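Local coordinates for ORC1-type DNA replication protein 2 (Aeropyrum pernix, PDB 1W5T) that binds ATP and DNA and takes part in regulating DNA replication, as an AAA+ ATPase with a C-terminal winged-helix domain, at residues K88-N93 with V108-Y113. Numbering follows the deposited sequence.
Sequences KQAYVN and VRQTGY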
loop_
_atom_site.group_PDB
_atom_site.type_symbol
_atom_site.label_atom_id
_atom_site.label_comp_id
_atom_site.label_asym_id
_atom_site.label_seq_id
_atom_site.Cartn_x
_atom_site.Cartn_y
_atom_site.Cartn_z
ATOM N N LYS A 88 1.550 -6.949 22.872
ATOM C CA LYS A 88 0.536 -7.513 22.030
ATOM C C LYS A 88 0.427 -6.717 20.769
ATOM O O LYS A 88 0.780 -5.549 20.720
ATOM C CB LYS A 88 -0.841 -7.566 22.725
ATOM C CG LYS A 88 -0.876 -7.181 24.215
ATOM C CD LYS A 88 -1.413 -8.327 25.091
ATOM C CE LYS A 88 -2.936 -8.643 24.868
ATOM N NZ LYS A 88 -3.186 -10.184 24.804
ATOM N N GLN A 89 -0.078 -7.386 19.745
ATOM C CA GLN A 89 -0.178 -6.846 18.395
ATOM C C GLN A 89 -1.648 -6.817 18.005
ATOM O O GLN A 89 -2.390 -7.745 18.281
ATOM C CB GLN A 89 0.642 -7.712 17.437
ATOM C CG GLN A 89 1.983 -8.252 18.076
ATOM C CD GLN A 89 2.703 -9.370 17.287
ATOM O OE1 GLN A 89 2.911 -9.271 16.075
ATOM N NE2 GLN A 89 3.122 -10.409 17.997
ATOM N N ALA A 90 -2.105 -5.737 17.397
ATOM C CA ALA A 90 -3.458 -5.793 16.919
ATOM C C ALA A 90 -3.395 -5.237 15.537
ATOM O O ALA A 90 -2.673 -4.276 15.303
ATOM C CB ALA A 90 -4.444 -4.994 17.810
ATOM N N TYR A 91 -4.140 -5.853 14.629
ATOM C CA TYR A 91 -4.124 -5.465 13.238
ATOM C C TYR A 91 -5.528 -5.111 12.803
ATOM O O TYR A 91 -6.455 -5.876 12.955
ATOM C CB TYR A 91 -3.514 -6.554 12.329
ATOM C CG TYR A 91 -3.580 -6.181 10.869
ATOM C CD1 TYR A 91 -2.632 -5.307 10.286
ATOM C CD2 TYR A 91 -4.603 -6.652 10.095
ATOM C CE1 TYR A 91 -2.731 -4.941 8.920
ATOM C CE2 TYR A 91 -4.755 -6.273 8.784
ATOM C CZ TYR A 91 -3.825 -5.449 8.182
ATOM O OH TYR A 91 -4.026 -5.163 6.868
ATOM N N VAL A 92 -5.685 -3.915 12.282
ATOM C CA VAL A 92 -6.967 -3.502 11.769
ATOM C C VAL A 92 -6.832 -2.918 10.390
ATOM O O VAL A 92 -6.072 -1.977 10.183
ATOM C CB VAL A 92 -7.600 -2.403 12.676
ATOM C CG1 VAL A 92 -9.030 -2.126 12.250
ATOM C CG2 VAL A 92 -7.498 -2.831 14.175
ATOM N N ASN A 93 -7.581 -3.502 9.459
ATOM C CA ASN A 93 -7.759 -2.940 8.144
ATOM C C ASN A 93 -8.987 -2.006 8.145
ATOM O O ASN A 93 -10.125 -2.469 8.262
ATOM C CB ASN A 93 -7.971 -4.044 7.122
ATOM C CG ASN A 93 -7.929 -3.515 5.705
ATOM O OD1 ASN A 93 -8.369 -2.382 5.447
ATOM N ND2 ASN A 93 -7.345 -4.297 4.786
ATOM N N VAL A 108 -10.035 -4.703 20.618
ATOM C CA VAL A 108 -10.266 -5.548 21.814
ATOM C C VAL A 108 -10.407 -7.059 21.534
ATOM O O VAL A 108 -9.829 -7.857 22.274
ATOM C CB VAL A 108 -11.409 -5.057 22.831
ATOM C CG1 VAL A 108 -11.915 -3.672 22.567
ATOM C CG2 VAL A 108 -12.562 -6.070 22.954
ATOM N N ARG A 109 -11.185 -7.441 20.502
ATOM C CA ARG A 109 -11.312 -8.828 20.027
ATOM C C ARG A 109 -9.895 -9.433 19.969
ATOM O O ARG A 109 -9.626 -10.466 20.571
ATOM C CB ARG A 109 -11.959 -8.872 18.608
ATOM C CG ARG A 109 -13.512 -9.108 18.500
ATOM C CD ARG A 109 -14.068 -9.612 17.051
ATOM N NE ARG A 109 -13.180 -9.330 15.896
ATOM C CZ ARG A 109 -12.669 -10.161 14.963
ATOM N NH1 ARG A 109 -11.889 -9.631 14.040
ATOM N NH2 ARG A 109 -12.900 -11.467 14.918
ATOM N N GLN A 110 -8.985 -8.755 19.285
ATOM C CA GLN A 110 -7.599 -9.198 19.152
ATOM C C GLN A 110 -6.737 -9.307 20.426
ATOM O O GLN A 110 -5.864 -10.151 20.481
ATOM C CB GLN A 110 -6.876 -8.360 18.109
ATOM C CG GLN A 110 -7.236 -8.833 16.706
ATOM C CD GLN A 110 -6.649 -7.976 15.654
ATOM O OE1 GLN A 110 -7.325 -7.120 15.100
ATOM N NE2 GLN A 110 -5.401 -8.199 15.358
ATOM N N THR A 111 -6.975 -8.471 21.444
ATOM C CA THR A 111 -6.197 -8.562 22.672
ATOM C C THR A 111 -6.661 -9.801 23.411
ATOM O O THR A 111 -5.937 -10.347 24.233
ATOM C CB THR A 111 -6.441 -7.341 23.601
ATOM O OG1 THR A 111 -7.834 -7.287 23.991
ATOM C CG2 THR A 111 -6.162 -6.010 22.885
ATOM N N GLY A 112 -7.908 -10.193 23.162
ATOM C CA GLY A 112 -8.564 -11.241 23.934
ATOM C C GLY A 112 -9.084 -10.827 25.294
ATOM O O GLY A 112 -9.650 -11.659 26.005
ATOM N N TYR A 113 -8.879 -9.570 25.679
ATOM C CA TYR A 113 -9.327 -9.075 26.992
ATOM C C TYR A 113 -10.852 -9.061 27.106
ATOM O O TYR A 113 -11.572 -8.760 26.131
ATOM C CB TYR A 113 -8.803 -7.652 27.255
ATOM C CG TYR A 113 -7.301 -7.486 27.419
ATOM C CD1 TYR A 113 -6.690 -6.319 26.956
ATOM C CD2 TYR A 113 -6.501 -8.466 28.027
ATOM C CE1 TYR A 113 -5.338 -6.104 27.077
ATOM C CE2 TYR A 113 -5.098 -8.275 28.177
ATOM C CZ TYR A 113 -4.518 -7.061 27.701
ATOM O OH TYR A 113 -3.153 -6.732 27.786
#
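The Y113 ring meets K88 at its hydroxyl end, where K88 CE comes in obliquely to 3.5 Å from Y113 OH; over one face, offset toward the rim, lies the carbonyl oxygen T111 O. The Y113 hydroxyl is hydrogen-bonded to H138. The K88 chain, bent at three successive torsions, reaches the helix end, where NZ donates to T111 O at 2.8 Å, in the carbonyl plane and on a lone pair (C=O...N angle 134°). The bond falls on the last helical residue, just before G112 turns to positive phi. A methionine at K88 would probably leave T111 O without this donor and the helix end without its neighbouring positive charge. T111 OG1 takes a 3.0 Å bond from Y113 N, an ST turn, and donates to V108 O, fixing the exit toward Y113. Farther along the strand, the extended Q110 chain brings its amide beside the Y91 backbone, CD lying 3.4 Å from Y91 O. Strand 87-93 is an edge strand of the parallel AAA+ sheet, bonded on its inner side to strand 139-145; the end of helix 100-111 packs beside its other edge, while Y113 packs against helix 122-136 and Q89 against helix 65-82.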